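Long-range contacts in sugar-phosphate aldolase (Thermotoga maritima, PDB 1PVT), which belongs to the class II aldolase and adducin N-terminal family of the AraD-like clan, its chain built round a mixed beta sheet flanked by helices: residues E42-Y53 against V84-L93; Y59-S67 against G97-T105. All blocks are in the same frame, centred on the assembly; numbering follows the deposited sequence.

Contact 1. Residues E42-Y53 against V84-L93; sequences EVKSVNEYGFDY and VLPGKHYEIL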
loop_
_atom_site.group_PDB
_atom_site.type_symbol
_atom_site.label_atom_id
_atom_site.label_comp_id
_atom_site.label_asym_id
_atom_site.label_seq_id
_atom_site.Cartn_x
_atom_site.Cartn_y
_atom_site.Cartn_z
ATOM N N GLU A 42 21.631 6.053 12.356
ATOM C CA GLU A 42 22.600 4.978 12.263
ATOM C C GLU A 42 22.701 4.370 10.865
ATOM O O GLU A 42 22.070 3.350 10.588
ATOM C CB GLU A 42 22.219 3.898 13.279
ATOM C CG GLU A 42 22.304 4.375 14.730
ATOM C CD GLU A 42 21.408 3.594 15.688
ATOM O OE1 GLU A 42 21.448 2.342 15.670
ATOM O OE2 GLU A 42 20.672 4.243 16.469
ATOM N N VAL A 43 23.494 4.979 9.987
ATOM C CA VAL A 43 23.644 4.453 8.636
ATOM C C VAL A 43 24.403 3.137 8.664
ATOM O O VAL A 43 25.577 3.089 9.020
ATOM C CB VAL A 43 24.385 5.436 7.733
ATOM C CG1 VAL A 43 24.545 4.847 6.347
ATOM C CG2 VAL A 43 23.614 6.732 7.664
ATOM N N LYS A 44 23.716 2.067 8.283
ATOM C CA LYS A 44 24.303 0.737 8.284
ATOM C C LYS A 44 24.688 0.356 6.866
ATOM O O LYS A 44 25.643 -0.382 6.648
ATOM C CB LYS A 44 23.289 -0.275 8.835
ATOM C CG LYS A 44 23.872 -1.520 9.540
ATOM C CD LYS A 44 24.687 -2.440 8.619
ATOM C CE LYS A 44 26.191 -2.192 8.755
ATOM N NZ LYS A 44 26.696 -2.441 10.138
ATOM N N SER A 45 23.942 0.863 5.895
ATOM C CA SER A 45 24.246 0.526 4.520
ATOM C C SER A 45 23.800 1.552 3.490
ATOM O O SER A 45 22.879 2.336 3.711
ATOM C CB SER A 45 23.647 -0.838 4.182
ATOM O OG SER A 45 24.011 -1.234 2.876
ATOM N N VAL A 46 24.489 1.526 2.357
ATOM C CA VAL A 46 24.224 2.406 1.229
ATOM C C VAL A 46 23.881 1.538 0.030
ATOM O O VAL A 46 24.547 0.533 -0.240
ATOM C CB VAL A 46 25.464 3.247 0.882
ATOM C CG1 VAL A 46 25.355 3.792 -0.545
ATOM C CG2 VAL A 46 25.600 4.385 1.879
ATOM N N ASN A 47 22.853 1.923 -0.707
ATOM C CA ASN A 47 22.474 1.112 -1.841
ATOM C C ASN A 47 22.077 1.944 -3.046
ATOM O O ASN A 47 21.795 3.146 -2.932
ATOM C CB ASN A 47 21.338 0.182 -1.420
ATOM C CG ASN A 47 21.644 -0.556 -0.122
ATOM O OD1 ASN A 47 22.116 -1.692 -0.136
ATOM N ND2 ASN A 47 21.393 0.104 1.008
ATOM N N GLU A 48 22.058 1.280 -4.196
ATOM C CA GLU A 48 21.724 1.911 -5.465
ATOM C C GLU A 48 20.259 1.749 -5.839
ATOM O O GLU A 48 19.759 0.629 -5.949
ATOM C CB GLU A 48 22.582 1.311 -6.574
ATOM C CG GLU A 48 24.073 1.314 -6.275
ATOM C CD GLU A 48 24.871 0.523 -7.300
ATOM O OE1 GLU A 48 24.636 0.720 -8.511
ATOM O OE2 GLU A 48 25.734 -0.290 -6.900
ATOM N N TYR A 49 19.582 2.875 -6.038
ATOM C CA TYR A 49 18.183 2.860 -6.433
ATOM C C TYR A 49 17.980 1.903 -7.604
ATOM O O TYR A 49 16.904 1.330 -7.766
ATOM C CB TYR A 49 17.746 4.249 -6.880
ATOM C CG TYR A 49 17.491 5.227 -5.767
ATOM C CD1 TYR A 49 18.104 6.478 -5.763
ATOM C CD2 TYR A 49 16.602 4.925 -4.744
ATOM C CE1 TYR A 49 17.837 7.408 -4.769
ATOM C CE2 TYR A 49 16.325 5.848 -3.744
ATOM C CZ TYR A 49 16.947 7.086 -3.764
ATOM O OH TYR A 49 16.681 7.993 -2.772
ATOM N N GLY A 50 19.020 1.734 -8.416
ATOM C CA GLY A 50 18.915 0.871 -9.580
ATOM C C GLY A 50 18.381 1.723 -10.716
ATOM O O GLY A 50 18.252 1.279 -11.856
ATOM N N PHE A 51 18.069 2.967 -10.370
ATOM C CA PHE A 51 17.546 3.957 -11.304
ATOM C C PHE A 51 17.855 5.344 -10.743
ATOM O O PHE A 51 18.279 5.462 -9.590
ATOM C CB PHE A 51 16.033 3.773 -11.473
ATOM C CG PHE A 51 15.239 3.924 -10.192
ATOM C CD1 PHE A 51 14.782 5.177 -9.779
ATOM C CD2 PHE A 51 14.927 2.807 -9.415
ATOM C CE1 PHE A 51 14.022 5.313 -8.613
ATOM C CE2 PHE A 51 14.173 2.934 -8.253
ATOM C CZ PHE A 51 13.718 4.188 -7.850
ATOM N N ASP A 52 17.650 6.394 -11.535
ATOM C CA ASP A 52 17.952 7.732 -11.038
ATOM C C ASP A 52 16.800 8.467 -10.379
ATOM O O ASP A 52 15.876 8.949 -11.047
ATOM C CB ASP A 52 18.514 8.628 -12.135
ATOM C CG ASP A 52 18.920 9.990 -11.599
ATOM O OD1 ASP A 52 18.028 10.767 -11.175
ATOM O OD2 ASP A 52 20.138 10.269 -11.584
ATOM N N TYR A 53 16.887 8.579 -9.060
ATOM C CA TYR A 53 15.873 9.259 -8.285
ATOM C C TYR A 53 16.104 10.762 -8.324
ATOM O O TYR A 53 17.189 11.243 -8.000
ATOM C CB TYR A 53 15.903 8.768 -6.846
ATOM C CG TYR A 53 14.913 9.478 -5.983
ATOM C CD1 TYR A 53 13.550 9.377 -6.239
ATOM C CD2 TYR A 53 15.333 10.283 -4.930
ATOM C CE1 TYR A 53 12.621 10.061 -5.468
ATOM C CE2 TYR A 53 14.418 10.979 -4.146
ATOM C CZ TYR A 53 13.058 10.863 -4.417
ATOM O OH TYR A 53 12.131 11.538 -3.639
ATOM N N VAL A 84 15.884 8.664 1.700
ATOM C CA VAL A 84 15.824 8.801 0.256
ATOM C C VAL A 84 16.464 10.103 -0.210
ATOM O O VAL A 84 15.929 11.205 -0.014
ATOM C CB VAL A 84 14.364 8.707 -0.238
ATOM C CG1 VAL A 84 14.297 8.898 -1.737
ATOM C CG2 VAL A 84 13.791 7.346 0.126
ATOM N N LEU A 85 17.636 9.945 -0.818
ATOM C CA LEU A 85 18.406 11.061 -1.332
ATOM C C LEU A 85 18.445 11.006 -2.829
ATOM O O LEU A 85 18.736 9.958 -3.419
ATOM C CB LEU A 85 19.836 11.019 -0.805
ATOM C CG LEU A 85 19.930 11.367 0.676
ATOM C CD1 LEU A 85 21.343 11.124 1.146
ATOM C CD2 LEU A 85 19.488 12.818 0.900
ATOM N N PRO A 86 18.153 12.141 -3.470
ATOM C CA PRO A 86 18.168 12.200 -4.928
ATOM C C PRO A 86 19.427 11.510 -5.420
ATOM O O PRO A 86 20.313 11.147 -4.636
ATOM C CB PRO A 86 18.185 13.698 -5.208
ATOM C CG PRO A 86 17.383 14.257 -4.064
ATOM C CD PRO A 86 17.901 13.471 -2.882
ATOM N N GLY A 87 19.516 11.331 -6.722
ATOM C CA GLY A 87 20.691 10.686 -7.248
ATOM C C GLY A 87 20.368 9.235 -7.434
ATOM O O GLY A 87 19.218 8.881 -7.686
ATOM N N LYS A 88 21.377 8.390 -7.290
ATOM C CA LYS A 88 21.192 6.964 -7.485
ATOM C C LYS A 88 21.389 6.200 -6.186
ATOM O O LYS A 88 21.370 4.964 -6.165
ATOM C CB LYS A 88 22.177 6.473 -8.549
ATOM C CG LYS A 88 22.017 7.180 -9.899
ATOM C CD LYS A 88 23.230 6.980 -10.799
ATOM C CE LYS A 88 23.524 5.497 -11.022
ATOM N NZ LYS A 88 24.763 5.291 -11.836
ATOM N N HIS A 89 21.558 6.936 -5.094
ATOM C CA HIS A 89 21.776 6.280 -3.823
ATOM C C HIS A 89 20.827 6.632 -2.705
ATOM O O HIS A 89 20.358 7.771 -2.566
ATOM C CB HIS A 89 23.218 6.499 -3.375
ATOM C CG HIS A 89 24.218 5.815 -4.253
ATOM N ND1 HIS A 89 24.248 4.445 -4.412
ATOM C CD2 HIS A 89 25.193 6.309 -5.051
ATOM C CE1 HIS A 89 25.200 4.124 -5.271
ATOM N NE2 HIS A 89 25.789 5.236 -5.675
ATOM N N TYR A 90 20.538 5.599 -1.927
ATOM C CA TYR A 90 19.674 5.694 -0.767
ATOM C C TYR A 90 20.423 4.897 0.283
ATOM O O TYR A 90 21.166 3.963 -0.054
ATOM C CB TYR A 90 18.312 5.058 -1.050
ATOM C CG TYR A 90 18.304 3.541 -1.076
ATOM C CD1 TYR A 90 18.189 2.800 0.107
ATOM C CD2 TYR A 90 18.354 2.847 -2.284
ATOM C CE1 TYR A 90 18.113 1.406 0.087
ATOM C CE2 TYR A 90 18.277 1.450 -2.317
ATOM C CZ TYR A 90 18.154 0.736 -1.128
ATOM O OH TYR A 90 18.045 -0.641 -1.168
ATOM N N GLU A 91 20.235 5.259 1.546
ATOM C CA GLU A 91 20.927 4.569 2.626
ATOM C C GLU A 91 19.992 3.868 3.615
ATOM O O GLU A 91 18.891 4.344 3.894
ATOM C CB GLU A 91 21.843 5.564 3.344
ATOM C CG GLU A 91 21.192 6.924 3.614
ATOM C CD GLU A 91 22.186 7.980 4.104
ATOM O OE1 GLU A 91 21.736 9.047 4.594
ATOM O OE2 GLU A 91 23.415 7.745 3.989
ATOM N N ILE A 92 20.438 2.726 4.126
ATOM C CA ILE A 92 19.655 1.958 5.074
ATOM C C ILE A 92 20.055 2.256 6.512
ATOM O O ILE A 92 21.204 2.048 6.901
ATOM C CB ILE A 92 19.827 0.468 4.833
ATOM C CG1 ILE A 92 19.312 0.122 3.437
ATOM C CG2 ILE A 92 19.103 -0.316 5.913
ATOM C CD1 ILE A 92 19.494 -1.344 3.057
ATOM N N LEU A 93 19.094 2.748 7.293
ATOM C CA LEU A 93 19.297 3.073 8.709
ATOM C C LEU A 93 18.927 1.863 9.569
ATOM O O LEU A 93 19.673 1.485 10.477
ATOM C CB LEU A 93 18.434 4.275 9.117
ATOM C CG LEU A 93 18.932 5.699 8.825
ATOM C CD1 LEU A 93 19.268 5.855 7.350
ATOM C CD2 LEU A 93 17.866 6.711 9.248
#
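Val43 lays both methyls across the Glu91 side chain at about a right angle, CG2 lying 3.8 Å from Glu91 OE2. The backbone N atoms of Lys44 and Ser45 both bond to the carbonyl O of Ile92. Ser45 reaches it in the carbonyl plane on a lone pair, while Lys44 N lies nearly straight out beyond the oxygen. Two residues facing one make this a classic beta bulge, placed where the edge strand 45-49 begins to pair antiparallel with strand 89-92. Past the bulge the pairing is regular: Val46 stands opposite Glu91 in a non-hydrogen-bonded pair, and Asn47 opposite Tyr90 in a hydrogen-bonded one. Asn47 CB rests over a face of the Tyr90 ring. With CG anti to its carbonyl carbon (chi1 -49°), Asn47 ND2 lies against Ile92 CD1, while OD1 bonds Lys98 NZ, its main polar partner. Asn47 O takes two donors, Tyr90 N at 2.9 Å and His89 ND1 at 3.1 Å, the imidazole nitrogen sitting well above the carbonyl plane. Tyr49 N bonds Lys88 O at 2.8 Å. The Tyr49 ring turns one face to Tyr90 N, CE2 lying 3.4 Å from Tyr90 CB, and the Tyr49 and Tyr90 ring planes meet obliquely, 36° apart. After the corner at Gly50 and Phe51, Tyr53 N bonds Gly87 O and Gly87 N bonds Tyr53 O, each at 2.7 Å, while Tyr53 OH bonds Pro56 O.

Contact 2. Residues Y59-S67 against G97-T105; sequences YLLITATGS and GKPTSEFPT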
loop_
_atom_site.group_PDB
_atom_site.type_symbol
_atom_site.label_atom_id
_atom_site.label_comp_id
_atom_site.label_asym_id
_atom_site.label_seq_id
_atom_site.Cartn_x
_atom_site.Cartn_y
_atom_site.Cartn_z
ATOM N N TYR A 59 12.495 10.296 4.408
ATOM C CA TYR A 59 12.811 9.121 5.208
ATOM C C TYR A 59 11.561 8.266 5.183
ATOM O O TYR A 59 10.483 8.727 5.551
ATOM C CB TYR A 59 13.090 9.492 6.658
ATOM C CG TYR A 59 14.357 10.255 6.895
ATOM C CD1 TYR A 59 15.571 9.600 7.082
ATOM C CD2 TYR A 59 14.334 11.640 6.998
ATOM C CE1 TYR A 59 16.729 10.313 7.380
ATOM C CE2 TYR A 59 15.478 12.359 7.288
ATOM C CZ TYR A 59 16.671 11.700 7.485
ATOM O OH TYR A 59 17.780 12.448 7.813
ATOM N N LEU A 60 11.684 7.025 4.740
ATOM C CA LEU A 60 10.513 6.179 4.727
ATOM C C LEU A 60 10.794 4.764 5.223
ATOM O O LEU A 60 11.868 4.183 4.986
ATOM C CB LEU A 60 9.872 6.136 3.329
ATOM C CG LEU A 60 10.266 4.994 2.385
ATOM C CD1 LEU A 60 9.162 4.744 1.361
ATOM C CD2 LEU A 60 11.583 5.324 1.712
ATOM N N LEU A 61 9.803 4.242 5.942
ATOM C CA LEU A 61 9.826 2.906 6.503
ATOM C C LEU A 61 9.073 2.032 5.520
ATOM O O LEU A 61 7.954 2.354 5.127
ATOM C CB LEU A 61 9.111 2.898 7.859
ATOM C CG LEU A 61 9.873 3.417 9.086
ATOM C CD1 LEU A 61 8.900 3.807 10.193
ATOM C CD2 LEU A 61 10.860 2.342 9.548
ATOM N N ILE A 62 9.692 0.941 5.105
ATOM C CA ILE A 62 9.037 0.047 4.172
ATOM C C ILE A 62 9.454 -1.376 4.482
ATOM O O ILE A 62 10.576 -1.632 4.905
ATOM C CB ILE A 62 9.406 0.390 2.714
ATOM C CG1 ILE A 62 8.575 -0.456 1.745
ATOM C CG2 ILE A 62 10.877 0.117 2.478
ATOM C CD1 ILE A 62 8.767 -0.087 0.289
ATOM N N THR A 63 8.529 -2.303 4.292
ATOM C CA THR A 63 8.814 -3.698 4.551
ATOM C C THR A 63 9.979 -4.087 3.654
ATOM O O THR A 63 10.135 -3.549 2.560
ATOM C CB THR A 63 7.565 -4.588 4.269
ATOM O OG1 THR A 63 6.921 -4.167 3.060
ATOM C CG2 THR A 63 6.572 -4.475 5.399
ATOM N N ALA A 64 10.811 -5.000 4.143
ATOM C CA ALA A 64 11.973 -5.481 3.403
ATOM C C ALA A 64 11.565 -6.533 2.394
ATOM O O ALA A 64 10.410 -6.925 2.318
ATOM C CB ALA A 64 13.003 -6.064 4.356
ATOM N N THR A 65 12.532 -7.007 1.626
ATOM C CA THR A 65 12.255 -7.997 0.605
ATOM C C THR A 65 12.096 -9.384 1.211
ATOM O O THR A 65 12.850 -9.773 2.102
ATOM C CB THR A 65 13.375 -7.981 -0.465
ATOM O OG1 THR A 65 13.156 -9.029 -1.418
ATOM C CG2 THR A 65 14.739 -8.133 0.199
ATOM N N GLY A 66 11.087 -10.107 0.727
ATOM C CA GLY A 66 10.794 -11.450 1.206
ATOM C C GLY A 66 10.003 -11.446 2.503
ATOM O O GLY A 66 9.694 -12.507 3.068
ATOM N N SER A 67 9.679 -10.240 2.964
ATOM C CA SER A 67 8.943 -10.056 4.203
ATOM C C SER A 67 7.497 -10.530 4.103
ATOM O O SER A 67 6.796 -10.281 3.110
ATOM C CB SER A 67 8.977 -8.585 4.651
ATOM O OG SER A 67 8.091 -7.787 3.890
ATOM N N GLY A 97 17.737 -6.516 5.407
ATOM C CA GLY A 97 17.917 -6.750 3.985
ATOM C C GLY A 97 17.614 -5.502 3.179
ATOM O O GLY A 97 17.614 -4.393 3.712
ATOM N N LYS A 98 17.377 -5.672 1.887
ATOM C CA LYS A 98 17.043 -4.539 1.040
ATOM C C LYS A 98 15.535 -4.432 1.097
ATOM O O LYS A 98 14.853 -5.416 1.370
ATOM C CB LYS A 98 17.488 -4.793 -0.397
ATOM C CG LYS A 98 18.984 -4.839 -0.551
ATOM C CD LYS A 98 19.386 -5.239 -1.950
ATOM C CE LYS A 98 20.873 -4.997 -2.181
ATOM N NZ LYS A 98 21.224 -3.545 -2.083
ATOM N N PRO A 99 14.986 -3.238 0.848
ATOM C CA PRO A 99 13.528 -3.137 0.901
ATOM C C PRO A 99 12.881 -4.111 -0.089
ATOM O O PRO A 99 13.559 -4.877 -0.787
ATOM C CB PRO A 99 13.263 -1.679 0.523
ATOM C CG PRO A 99 14.517 -0.982 0.918
ATOM C CD PRO A 99 15.592 -1.943 0.503
ATOM N N THR A 100 11.556 -4.072 -0.137
ATOM C CA THR A 100 10.798 -4.923 -1.032
ATOM C C THR A 100 11.061 -4.561 -2.487
ATOM O O THR A 100 11.419 -3.433 -2.806
ATOM C CB THR A 100 9.293 -4.781 -0.770
ATOM O OG1 THR A 100 8.570 -5.253 -1.911
ATOM C CG2 THR A 100 8.930 -3.332 -0.516
ATOM N N SER A 101 10.869 -5.530 -3.366
ATOM C CA SER A 101 11.054 -5.308 -4.787
ATOM C C SER A 101 10.207 -4.117 -5.260
ATOM O O SER A 101 10.645 -3.346 -6.113
ATOM C CB SER A 101 10.637 -6.557 -5.573
ATOM O OG SER A 101 11.217 -7.737 -5.041
ATOM N N GLU A 102 8.998 -3.963 -4.718
ATOM C CA GLU A 102 8.132 -2.865 -5.151
ATOM C C GLU A 102 8.449 -1.522 -4.509
ATOM O O GLU A 102 7.663 -0.572 -4.567
ATOM C CB GLU A 102 6.650 -3.222 -4.951
ATOM C CG GLU A 102 6.233 -3.615 -3.555
ATOM C CD GLU A 102 4.796 -4.102 -3.519
ATOM O OE1 GLU A 102 4.467 -5.022 -4.297
ATOM O OE2 GLU A 102 3.997 -3.573 -2.721
ATOM N N PHE A 103 9.625 -1.461 -3.906
ATOM C CA PHE A 103 10.117 -0.252 -3.266
ATOM C C PHE A 103 10.032 0.926 -4.246
ATOM O O PHE A 103 9.492 1.987 -3.915
ATOM C CB PHE A 103 11.555 -0.525 -2.789
ATOM C CG PHE A 103 12.451 0.678 -2.758
ATOM C CD1 PHE A 103 12.002 1.909 -2.268
ATOM C CD2 PHE A 103 13.767 0.575 -3.210
ATOM C CE1 PHE A 103 12.859 3.030 -2.233
ATOM C CE2 PHE A 103 14.631 1.680 -3.180
ATOM C CZ PHE A 103 14.175 2.911 -2.692
ATOM N N PRO A 104 10.542 0.742 -5.473
ATOM C CA PRO A 104 10.528 1.780 -6.506
ATOM C C PRO A 104 9.139 2.366 -6.694
ATOM O O PRO A 104 8.962 3.591 -6.757
ATOM C CB PRO A 104 10.988 1.030 -7.739
ATOM C CG PRO A 104 11.929 0.018 -7.171
ATOM C CD PRO A 104 11.176 -0.485 -5.983
ATOM N N THR A 105 8.153 1.476 -6.790
ATOM C CA THR A 105 6.773 1.890 -6.977
ATOM C C THR A 105 6.340 2.809 -5.844
ATOM O O THR A 105 5.880 3.919 -6.080
ATOM C CB THR A 105 5.845 0.688 -7.017
ATOM O OG1 THR A 105 6.285 -0.223 -8.030
ATOM C CG2 THR A 105 4.444 1.136 -7.329
HETATM O O HOH W 1 9.824 -8.305 -1.903
#
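Ile62, near the end of strand 58-63, meets Pro99, Thr100 and Phe103, its CB directed toward the loop that leads into helix 103-115. That CB divides the work between two branches. Ile62 CG2 occupies the position between the backbone N and the carbonyl carbon, and meets Pro99 CB at 3.6 Å. The other branch leaves anti to the backbone N (chi1 -173°) and stays extended: Ile62 CG1 passes 3.7 Å from Thr100 CG2, and the terminal CD1 continues over that same methyl to Phe103, 3.8 Å from its CA. One isoleucine thus spans the loop from its proline to the first turn of the helix. Beyond it the backbones meet in a single bridge between Ala64 and Pro99. Thr100 N bonds Thr63 O at 3.1 Å, in the carbonyl plane on a lone pair, and Thr65 N bonds Lys98 O at 2.8 Å. Each loop also braces itself. Ser67 OG donates to Ala64 O at 2.9 Å across the type II turn, whose own backbone bond is weak, and Thr100 OG1 accepts from Glu102 N at 3.1 Å, an ST turn just before the helix, where Glu102 is the N-cap. Thr63 OG1 is held by Asn29 on the adjoining strand 28-34. The chemistry implies a division of labour: Ile62 supplies apolar packing, while two backbone bonds fix how strand end and helix entry lie against each other.

In the fold
Both contacts reach the same sheet, but from different places. Contact 1 joins its edge strand to the next one in, far from the centre of the chain, and many of its residues are exposed; contact 2 is buried and sets the end of an inner strand against the loop before helix 103-115. Backbone pairing dominates the first, whereas the second has a single bridge and relies more on apolar packing. Their centres are about 12 Å apart, and they touch: Tyr90 lies on Pro99, Val84 packs on Leu60, and the Tyr90 ring meets Phe103 edge-to-face. The segments alternate along the chain, with strand 89-92 running on towards helix 103-115.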